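Long-range contact in citrate synthase (PDB 2P2W), which probably catalyses the condensation of oxaloacetate with acetyl-CoA to citrate, the step that brings acetyl units into the tricarboxylic acid cycle: residues L81-L94 and I125-L138. Sequence-based numbering, arbitrary orientation.
Sequences LYHLPKNLHYIDVL and ILAYYYRYSKGKEL
Val93 lies on one face of the Tyr129 ring, its CG2 3.6 Å from the centroid and almost along the ring normal, which defines a CH-pi contact. At its edge are Leu81 CD1, Pro85 O and Tyr90; the last forms an offset edge-to-face pair in which Tyr129 presents its edge to the face of Tyr90, with planes at 88°. Tyr132 is sandwiched differently: the carbonyl O of Leu81 stands 3.1 Å above one face, off-centre, and Lys86 CE covers the opposite face. Tyr82 CD1 lies 3.4 Å from Tyr132 CE1, the two rings meeting obliquely.

The hydroxyls of Tyr129 and Tyr132 both reach into the loop joining helices 75-81 and 90-98. With CG anti to the backbone N, Tyr129 projects from its helix so that OH donates to Pro85 O at 2.6 Å. The same OH accepts from Leu88 N at 2.9 Å, a fairly straight bond (161°). Tyr132 OH donates to Leu84 O at 2.7 Å, in the carbonyl plane, and receives a weak bond from Lys86 NZ. Together these bonds fix the backbone of the loop at Leu84, Pro85 and Leu88 against the helix. A phenylalanine in place of Tyr129 would probably leave Pro85 O and Leu88 N without their shared partner and let the loop shift.

Tyr90 fills a knobs-into-holes site among Leu126, Tyr129, Tyr130 and Ser133, while Leu94 CD2 touches Ile125 CG2 at 3.8 Å. The helical segments 90-94 and 125-133 cross at 121°, their axes 10.0 Å apart. In this mainly helical citrate synthase fold, two tyrosines about one turn apart on helix 110-133 thus hold an inter-helix loop, away from the predicted active-site residues His250 and Asp300. Helix 317-337 touches Tyr90 and Leu126 through Ala319, helix 147-156 packs against Leu126 and Tyr130, and the loop borders the second subunit, where His83 stacks on His83 of that chain.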
ATOM      1  N   LEU A  81       9.324 -13.712  15.350  1.00 23.70           N
ATOM      2  CA  LEU A  81       8.625 -14.862  14.776  1.00 25.11           C
ATOM      3  C   LEU A  81       7.991 -15.771  15.824  1.00 26.27           C
ATOM      4  O   LEU A  81       6.819 -16.139  15.717  1.00 24.80           O
ATOM      5  CB  LEU A  81       9.585 -15.694  13.921  1.00 23.98           C
ATOM      6  CG  LEU A  81       9.019 -17.008  13.370  1.00 24.76           C
ATOM      7  CD1 LEU A  81       7.930 -16.710  12.354  1.00 24.47           C
ATOM      8  CD2 LEU A  81      10.128 -17.828  12.732  1.00 24.37           C
ATOM      9  N   TYR A  82       8.773 -16.124  16.837  1.00 27.11           N
ATOM     10  CA  TYR A  82       8.310 -17.062  17.863  1.00 29.54           C
ATOM     11  C   TYR A  82       7.278 -16.461  18.844  1.00 30.35           C
ATOM     12  O   TYR A  82       6.837 -17.107  19.789  1.00 29.57           O
ATOM     13  CB  TYR A  82       9.529 -17.617  18.615  1.00 32.82           C
ATOM     14  CG  TYR A  82      10.152 -18.716  17.815  1.00 35.55           C
ATOM     15  CD1 TYR A  82       9.540 -19.966  17.748  1.00 38.01           C
ATOM     16  CD2 TYR A  82      11.330 -18.491  17.097  1.00 38.39           C
ATOM     17  CE1 TYR A  82      10.084 -20.974  16.958  1.00 40.51           C
ATOM     18  CE2 TYR A  82      11.878 -19.500  16.312  1.00 40.79           C
ATOM     19  CZ  TYR A  82      11.260 -20.739  16.243  1.00 41.28           C
ATOM     20  OH  TYR A  82      11.789 -21.744  15.452  1.00 45.25           O
ATOM     21  N   HIS A  83       6.908 -15.175  18.619  1.00 28.84           N
ATOM     22  CA  HIS A  83       5.887 -14.557  19.470  1.00 30.18           C
ATOM     23  C   HIS A  83       4.633 -14.180  18.653  1.00 29.21           C
ATOM     24  O   HIS A  83       3.725 -13.514  19.130  1.00 28.26           O
ATOM     25  CB  HIS A  83       6.470 -13.295  20.129  1.00 32.68           C
ATOM     26  CG  HIS A  83       7.552 -13.659  21.130  1.00 36.99           C
ATOM     27  ND1 HIS A  83       8.877 -13.605  20.832  1.00 39.53           N
ATOM     28  CD2 HIS A  83       7.411 -14.079  22.462  1.00 38.56           C
ATOM     29  CE1 HIS A  83       9.508 -14.011  21.957  1.00 40.18           C
ATOM     30  NE2 HIS A  83       8.657 -14.302  22.950  1.00 40.47           N
ATOM     31  N   LEU A  84       4.642 -14.592  17.360  1.00 27.02           N
ATOM     32  CA  LEU A  84       3.498 -14.297  16.479  1.00 25.98           C
ATOM     33  C   LEU A  84       2.434 -15.396  16.564  1.00 25.94           C
ATOM     34  O   LEU A  84       2.710 -16.537  16.911  1.00 25.82           O
ATOM     35  CB  LEU A  84       3.977 -14.286  15.031  1.00 25.46           C
ATOM     36  CG  LEU A  84       4.867 -13.115  14.601  1.00 24.00           C
ATOM     37  CD1 LEU A  84       5.290 -13.288  13.147  1.00 24.32           C
ATOM     38  CD2 LEU A  84       4.165 -11.754  14.688  1.00 23.31           C
ATOM     39  N   PRO A  85       1.183 -15.040  16.240  1.00 26.30           N
ATOM     40  CA  PRO A  85       0.116 -16.042  16.270  1.00 25.75           C
ATOM     41  C   PRO A  85       0.485 -17.037  15.171  1.00 26.43           C
ATOM     42  O   PRO A  85       1.209 -16.684  14.240  1.00 24.64           O
ATOM     43  CB  PRO A  85      -1.128 -15.231  15.913  1.00 26.45           C
ATOM     44  CG  PRO A  85      -0.810 -13.873  16.452  1.00 25.75           C
ATOM     45  CD  PRO A  85       0.632 -13.687  16.046  1.00 25.32           C
ATOM     46  N   LYS A  86      -0.005 -18.268  15.268  1.00 25.39           N
ATOM     47  CA  LYS A  86       0.311 -19.284  14.273  1.00 26.32           C
ATOM     48  C   LYS A  86      -0.757 -19.432  13.193  1.00 26.03           C
ATOM     49  O   LYS A  86      -0.722 -20.376  12.404  1.00 27.03           O
ATOM     50  CB  LYS A  86       0.524 -20.636  14.961  1.00 27.00           C
ATOM     51  CG  LYS A  86       1.737 -20.680  15.878  1.00 28.99           C
ATOM     52  CD  LYS A  86       1.851 -22.035  16.558  1.00 31.79           C
ATOM     53  CE  LYS A  86       3.155 -22.162  17.325  1.00 33.90           C
ATOM     54  NZ  LYS A  86       3.295 -21.100  18.358  1.00 37.52           N
ATOM     55  N   ASN A  87      -1.695 -18.496  13.143  1.00 25.64           N
ATOM     56  CA  ASN A  87      -2.763 -18.584  12.154  1.00 26.71           C
ATOM     57  C   ASN A  87      -2.867 -17.357  11.259  1.00 25.62           C
ATOM     58  O   ASN A  87      -3.954 -17.013  10.803  1.00 24.25           O
ATOM     59  CB  ASN A  87      -4.097 -18.803  12.867  1.00 29.15           C
ATOM     60  CG  ASN A  87      -4.528 -17.591  13.661  1.00 32.56           C
ATOM     61  OD1 ASN A  87      -3.718 -16.962  14.342  1.00 32.85           O
ATOM     62  ND2 ASN A  87      -5.811 -17.257  13.582  1.00 36.15           N
ATOM     63  N   LEU A  88      -1.742 -16.696  11.009  1.00 22.87           N
ATOM     64  CA  LEU A  88      -1.741 -15.510  10.159  1.00 22.96           C
ATOM     65  C   LEU A  88      -1.741 -15.881   8.679  1.00 21.49           C
ATOM     66  O   LEU A  88      -1.287 -16.960   8.301  1.00 21.15           O
ATOM     67  CB  LEU A  88      -0.506 -14.650  10.450  1.00 24.02           C
ATOM     68  CG  LEU A  88      -0.317 -14.118  11.868  1.00 25.65           C
ATOM     69  CD1 LEU A  88       1.037 -13.422  11.974  1.00 25.47           C
ATOM     70  CD2 LEU A  88      -1.449 -13.159  12.209  1.00 25.90           C
ATOM     71  N   HIS A  89      -2.258 -14.982   7.847  1.00 20.48           N
ATOM     72  CA  HIS A  89      -2.266 -15.193   6.403  1.00 20.67           C
ATOM     73  C   HIS A  89      -0.835 -14.855   5.974  1.00 19.63           C
ATOM     74  O   HIS A  89      -0.239 -13.899   6.480  1.00 18.38           O
ATOM     75  CB  HIS A  89      -3.275 -14.252   5.734  1.00 21.75           C
ATOM     76  CG  HIS A  89      -3.442 -14.481   4.260  1.00 24.29           C
ATOM     77  ND1 HIS A  89      -2.526 -14.039   3.328  1.00 22.72           N
ATOM     78  CD2 HIS A  89      -4.425 -15.097   3.558  1.00 23.97           C
ATOM     79  CE1 HIS A  89      -2.940 -14.369   2.116  1.00 25.03           C
ATOM     80  NE2 HIS A  89      -4.090 -15.011   2.228  1.00 24.67           N
ATOM     81  N   TYR A  90      -0.277 -15.631   5.051  1.00 19.19           N
ATOM     82  CA  TYR A  90       1.099 -15.398   4.614  1.00 18.72           C
ATOM     83  C   TYR A  90       1.410 -14.014   4.043  1.00 19.89           C
ATOM     84  O   TYR A  90       2.520 -13.511   4.224  1.00 20.19           O
ATOM     85  CB  TYR A  90       1.522 -16.504   3.644  1.00 19.01           C
ATOM     86  CG  TYR A  90       1.802 -17.803   4.364  1.00 20.27           C
ATOM     87  CD1 TYR A  90       3.055 -18.052   4.926  1.00 22.23           C
ATOM     88  CD2 TYR A  90       0.795 -18.753   4.552  1.00 22.05           C
ATOM     89  CE1 TYR A  90       3.301 -19.211   5.660  1.00 21.86           C
ATOM     90  CE2 TYR A  90       1.030 -19.915   5.288  1.00 21.95           C
ATOM     91  CZ  TYR A  90       2.286 -20.135   5.839  1.00 22.28           C
ATOM     92  OH  TYR A  90       2.526 -21.270   6.582  1.00 21.61           O
ATOM     93  N   ILE A  91       0.452 -13.390   3.364  1.00 19.59           N
ATOM     94  CA  ILE A  91       0.692 -12.050   2.830  1.00 19.64           C
ATOM     95  C   ILE A  91       0.954 -11.099   4.005  1.00 20.33           C
ATOM     96  O   ILE A  91       1.825 -10.224   3.930  1.00 18.47           O
ATOM     97  CB  ILE A  91      -0.521 -11.523   2.013  1.00 19.63           C
ATOM     98  CG1 ILE A  91      -0.593 -12.229   0.652  1.00 18.76           C
ATOM     99  CG2 ILE A  91      -0.410 -10.006   1.820  1.00 20.10           C
ATOM    100  CD1 ILE A  91       0.568 -11.915  -0.295  1.00 18.82           C
ATOM    101  N   ASP A  92       0.200 -11.275   5.089  1.00 20.27           N
ATOM    102  CA  ASP A  92       0.368 -10.430   6.269  1.00 21.55           C
ATOM    103  C   ASP A  92       1.712 -10.695   6.940  1.00 21.53           C
ATOM    104  O   ASP A  92       2.347  -9.777   7.462  1.00 21.80           O
ATOM    105  CB  ASP A  92      -0.771 -10.655   7.267  1.00 22.08           C
ATOM    106  CG  ASP A  92      -2.094 -10.096   6.772  1.00 25.42           C
ATOM    107  OD1 ASP A  92      -2.067  -9.219   5.883  1.00 25.18           O
ATOM    108  OD2 ASP A  92      -3.155 -10.521   7.272  1.00 26.79           O
ATOM    109  N   VAL A  93       2.138 -11.954   6.922  1.00 19.90           N
ATOM    110  CA  VAL A  93       3.418 -12.337   7.505  1.00 20.44           C
ATOM    111  C   VAL A  93       4.525 -11.570   6.785  1.00 19.84           C
ATOM    112  O   VAL A  93       5.441 -11.032   7.418  1.00 20.15           O
ATOM    113  CB  VAL A  93       3.655 -13.862   7.360  1.00 20.28           C
ATOM    114  CG1 VAL A  93       5.072 -14.219   7.780  1.00 21.15           C
ATOM    115  CG2 VAL A  93       2.647 -14.617   8.223  1.00 22.31           C
ATOM    116  N   LEU A  94       4.430 -11.515   5.458  1.00 19.73           N
ATOM    117  CA  LEU A  94       5.408 -10.789   4.651  1.00 19.79           C
ATOM    118  C   LEU A  94       5.432  -9.307   5.036  1.00 20.82           C
ATOM    119  O   LEU A  94       6.501  -8.714   5.168  1.00 20.69           O
ATOM    120  CB  LEU A  94       5.084 -10.934   3.160  1.00 19.59           C
ATOM    121  CG  LEU A  94       5.422 -12.285   2.515  1.00 19.81           C
ATOM    122  CD1 LEU A  94       4.827 -12.364   1.114  1.00 17.89           C
ATOM    123  CD2 LEU A  94       6.930 -12.456   2.471  1.00 19.01           C
ATOM    124  N   ILE A 125      11.129 -16.025   4.715  1.00 18.39           N
ATOM    125  CA  ILE A 125      10.043 -15.543   5.563  1.00 17.61           C
ATOM    126  C   ILE A 125       8.896 -16.547   5.529  1.00 17.90           C
ATOM    127  O   ILE A 125       8.383 -16.949   6.574  1.00 17.06           O
ATOM    128  CB  ILE A 125       9.521 -14.166   5.082  1.00 18.27           C
ATOM    129  CG1 ILE A 125      10.576 -13.088   5.352  1.00 16.77           C
ATOM    130  CG2 ILE A 125       8.213 -13.815   5.788  1.00 17.07           C
ATOM    131  CD1 ILE A 125      10.240 -11.739   4.738  1.00 18.01           C
ATOM    132  N   LEU A 126       8.506 -16.954   4.324  1.00 17.94           N
ATOM    133  CA  LEU A 126       7.409 -17.902   4.157  1.00 19.07           C
ATOM    134  C   LEU A 126       7.717 -19.278   4.735  1.00 19.59           C
ATOM    135  O   LEU A 126       6.900 -19.848   5.455  1.00 19.67           O
ATOM    136  CB  LEU A 126       7.054 -18.049   2.674  1.00 18.71           C
ATOM    137  CG  LEU A 126       6.652 -16.772   1.929  1.00 18.11           C
ATOM    138  CD1 LEU A 126       6.221 -17.124   0.510  1.00 18.38           C
ATOM    139  CD2 LEU A 126       5.518 -16.076   2.672  1.00 18.36           C
ATOM    140  N   ALA A 127       8.891 -19.815   4.415  1.00 19.57           N
ATOM    141  CA  ALA A 127       9.266 -21.135   4.905  1.00 20.43           C
ATOM    142  C   ALA A 127       9.367 -21.166   6.429  1.00 21.14           C
ATOM    143  O   ALA A 127       8.849 -22.081   7.072  1.00 22.47           O
ATOM    144  CB  ALA A 127      10.583 -21.572   4.275  1.00 22.78           C
ATOM    145  N   TYR A 128      10.023 -20.163   7.006  1.00 19.84           N
ATOM    146  CA  TYR A 128      10.169 -20.094   8.456  1.00 20.37           C
ATOM    147  C   TYR A 128       8.824 -20.040   9.165  1.00 20.77           C
ATOM    148  O   TYR A 128       8.625 -20.714  10.178  1.00 21.02           O
ATOM    149  CB  TYR A 128      10.977 -18.861   8.860  1.00 20.72           C
ATOM    150  CG  TYR A 128      12.485 -19.018   8.789  1.00 20.81           C
ATOM    151  CD1 TYR A 128      13.077 -20.102   8.140  1.00 21.44           C
ATOM    152  CD2 TYR A 128      13.318 -18.059   9.359  1.00 22.48           C
ATOM    153  CE1 TYR A 128      14.473 -20.222   8.062  1.00 22.79           C
ATOM    154  CE2 TYR A 128      14.701 -18.165   9.286  1.00 23.02           C
ATOM    155  CZ  TYR A 128      15.273 -19.245   8.639  1.00 23.99           C
ATOM    156  OH  TYR A 128      16.644 -19.329   8.566  1.00 26.39           O
ATOM    157  N   TYR A 129       7.903 -19.229   8.650  1.00 19.37           N
ATOM    158  CA  TYR A 129       6.599 -19.118   9.291  1.00 20.08           C
ATOM    159  C   TYR A 129       5.823 -20.422   9.148  1.00 19.88           C
ATOM    160  O   TYR A 129       5.085 -20.815  10.047  1.00 20.78           O
ATOM    161  CB  TYR A 129       5.793 -17.953   8.709  1.00 20.86           C
ATOM    162  CG  TYR A 129       4.504 -17.719   9.460  1.00 21.29           C
ATOM    163  CD1 TYR A 129       4.495 -17.004  10.663  1.00 20.56           C
ATOM    164  CD2 TYR A 129       3.311 -18.285   9.023  1.00 21.92           C
ATOM    165  CE1 TYR A 129       3.325 -16.872  11.414  1.00 23.24           C
ATOM    166  CE2 TYR A 129       2.137 -18.155   9.764  1.00 22.97           C
ATOM    167  CZ  TYR A 129       2.150 -17.452  10.956  1.00 22.83           C
ATOM    168  OH  TYR A 129       0.987 -17.336  11.684  1.00 22.69           O
ATOM    169  N   TYR A 130       6.000 -21.086   8.015  1.00 20.20           N
ATOM    170  CA  TYR A 130       5.337 -22.356   7.768  1.00 21.63           C
ATOM    171  C   TYR A 130       5.784 -23.384   8.811  1.00 22.53           C
ATOM    172  O   TYR A 130       4.952 -24.015   9.473  1.00 23.21           O
ATOM    173  CB  TYR A 130       5.684 -22.854   6.368  1.00 22.24           C
ATOM    174  CG  TYR A 130       5.095 -24.198   6.026  1.00 23.48           C
ATOM    175  CD1 TYR A 130       3.716 -24.367   5.899  1.00 24.42           C
ATOM    176  CD2 TYR A 130       5.919 -25.305   5.814  1.00 25.37           C
ATOM    177  CE1 TYR A 130       3.172 -25.605   5.565  1.00 25.42           C
ATOM    178  CE2 TYR A 130       5.384 -26.545   5.479  1.00 25.11           C
ATOM    179  CZ  TYR A 130       4.011 -26.688   5.356  1.00 27.08           C
ATOM    180  OH  TYR A 130       3.481 -27.914   5.028  1.00 28.98           O
ATOM    181  N   ARG A 131       7.100 -23.545   8.950  1.00 22.38           N
ATOM    182  CA  ARG A 131       7.670 -24.493   9.906  1.00 22.92           C
ATOM    183  C   ARG A 131       7.239 -24.137  11.325  1.00 23.64           C
ATOM    184  O   ARG A 131       6.814 -25.001  12.095  1.00 24.48           O
ATOM    185  CB  ARG A 131       9.199 -24.478   9.823  1.00 24.30           C
ATOM    186  CG  ARG A 131       9.755 -24.774   8.440  1.00 25.93           C
ATOM    187  CD  ARG A 131       9.554 -26.232   8.040  1.00 28.74           C
ATOM    188  NE  ARG A 131      10.343 -27.145   8.863  1.00 29.75           N
ATOM    189  CZ  ARG A 131      10.458 -28.449   8.628  1.00 31.42           C
ATOM    190  NH1 ARG A 131       9.837 -28.996   7.590  1.00 32.61           N
ATOM    191  NH2 ARG A 131      11.190 -29.210   9.430  1.00 32.52           N
ATOM    192  N   TYR A 132       7.362 -22.857  11.662  1.00 23.20           N
ATOM    193  CA  TYR A 132       6.989 -22.358  12.979  1.00 24.08           C
ATOM    194  C   TYR A 132       5.522 -22.624  13.295  1.00 25.32           C
ATOM    195  O   TYR A 132       5.197 -23.202  14.333  1.00 25.81           O
ATOM    196  CB  TYR A 132       7.265 -20.854  13.065  1.00 23.32           C
ATOM    197  CG  TYR A 132       6.579 -20.166  14.223  1.00 23.35           C
ATOM    198  CD1 TYR A 132       6.924 -20.461  15.543  1.00 22.69           C
ATOM    199  CD2 TYR A 132       5.577 -19.221  13.998  1.00 22.97           C
ATOM    200  CE1 TYR A 132       6.289 -19.829  16.612  1.00 22.46           C
ATOM    201  CE2 TYR A 132       4.933 -18.586  15.057  1.00 23.20           C
ATOM    202  CZ  TYR A 132       5.296 -18.895  16.362  1.00 23.31           C
ATOM    203  OH  TYR A 132       4.663 -18.266  17.409  1.00 22.94           O
ATOM    204  N   SER A 133       4.638 -22.207  12.395  1.00 24.72           N
ATOM    205  CA  SER A 133       3.204 -22.386  12.601  1.00 27.52           C
ATOM    206  C   SER A 133       2.809 -23.848  12.800  1.00 28.51           C
ATOM    207  O   SER A 133       1.794 -24.141  13.428  1.00 28.39           O
ATOM    208  CB  SER A 133       2.419 -21.793  11.426  1.00 28.15           C
ATOM    209  OG  SER A 133       2.721 -22.465  10.216  1.00 33.13           O
ATOM    210  N   LYS A 134       3.611 -24.764  12.271  1.00 29.30           N
ATOM    211  CA  LYS A 134       3.319 -26.186  12.405  1.00 31.68           C
ATOM    212  C   LYS A 134       4.170 -26.883  13.463  1.00 31.92           C
ATOM    213  O   LYS A 134       4.204 -28.113  13.532  1.00 31.53           O
ATOM    214  CB  LYS A 134       3.480 -26.878  11.052  1.00 33.66           C
ATOM    215  CG  LYS A 134       2.433 -26.431  10.047  1.00 37.93           C
ATOM    216  CD  LYS A 134       2.452 -27.260   8.779  1.00 41.85           C
ATOM    217  CE  LYS A 134       1.082 -27.242   8.121  1.00 44.91           C
ATOM    218  NZ  LYS A 134       1.052 -28.016   6.848  1.00 50.07           N
ATOM    219  N   GLY A 135       4.851 -26.087  14.283  1.00 31.49           N
ATOM    220  CA  GLY A 135       5.677 -26.624  15.349  1.00 32.24           C
ATOM    221  C   GLY A 135       6.868 -27.461  14.926  1.00 33.00           C
ATOM    222  O   GLY A 135       7.315 -28.327  15.678  1.00 33.69           O
ATOM    223  N   LYS A 136       7.385 -27.211  13.729  1.00 32.36           N
ATOM    224  CA  LYS A 136       8.537 -27.950  13.227  1.00 32.60           C
ATOM    225  C   LYS A 136       9.811 -27.131  13.367  1.00 31.41           C
ATOM    226  O   LYS A 136       9.765 -25.904  13.451  1.00 30.17           O
ATOM    227  CB  LYS A 136       8.336 -28.313  11.755  1.00 34.77           C
ATOM    228  CG  LYS A 136       7.203 -29.285  11.495  1.00 36.96           C
ATOM    229  CD  LYS A 136       7.263 -29.801  10.070  1.00 40.22           C
ATOM    230  CE  LYS A 136       6.347 -30.997   9.875  1.00 43.53           C
ATOM    231  NZ  LYS A 136       6.764 -31.810   8.697  1.00 46.06           N
ATOM    232  N   GLU A 137      10.952 -27.810  13.395  1.00 31.30           N
ATOM    233  CA  GLU A 137      12.231 -27.118  13.509  1.00 30.37           C
ATOM    234  C   GLU A 137      12.499 -26.356  12.214  1.00 28.81           C
ATOM    235  O   GLU A 137      12.173 -26.832  11.127  1.00 26.44           O
ATOM    236  CB  GLU A 137      13.367 -28.117  13.754  1.00 35.01           C
ATOM    237  CG  GLU A 137      13.328 -28.806  15.112  1.00 40.13           C
ATOM    238  CD  GLU A 137      13.325 -27.821  16.270  1.00 43.87           C
ATOM    239  OE1 GLU A 137      14.400 -27.263  16.581  1.00 46.71           O
ATOM    240  OE2 GLU A 137      12.250 -27.599  16.866  1.00 46.95           O
ATOM    241  N   LEU A 138      13.085 -25.172  12.332  1.00 27.38           N
ATOM    242  CA  LEU A 138      13.395 -24.373  11.156  1.00 26.89           C
ATOM    243  C   LEU A 138      14.456 -25.078  10.327  1.00 26.81           C
ATOM    244  O   LEU A 138      15.301 -25.799  10.861  1.00 27.84           O
ATOM    245  CB  LEU A 138      13.924 -22.993  11.560  1.00 26.87           C
ATOM    246  CG  LEU A 138      13.022 -22.064  12.376  1.00 27.55           C
ATOM    247  CD1 LEU A 138      13.763 -20.769  12.677  1.00 28.71           C
ATOM    248  CD2 LEU A 138      11.744 -21.775  11.605  1.00 28.01           C
TER
HETATM  249  O   HOH W   1       9.674 -24.051  15.336  1.00 40.51           O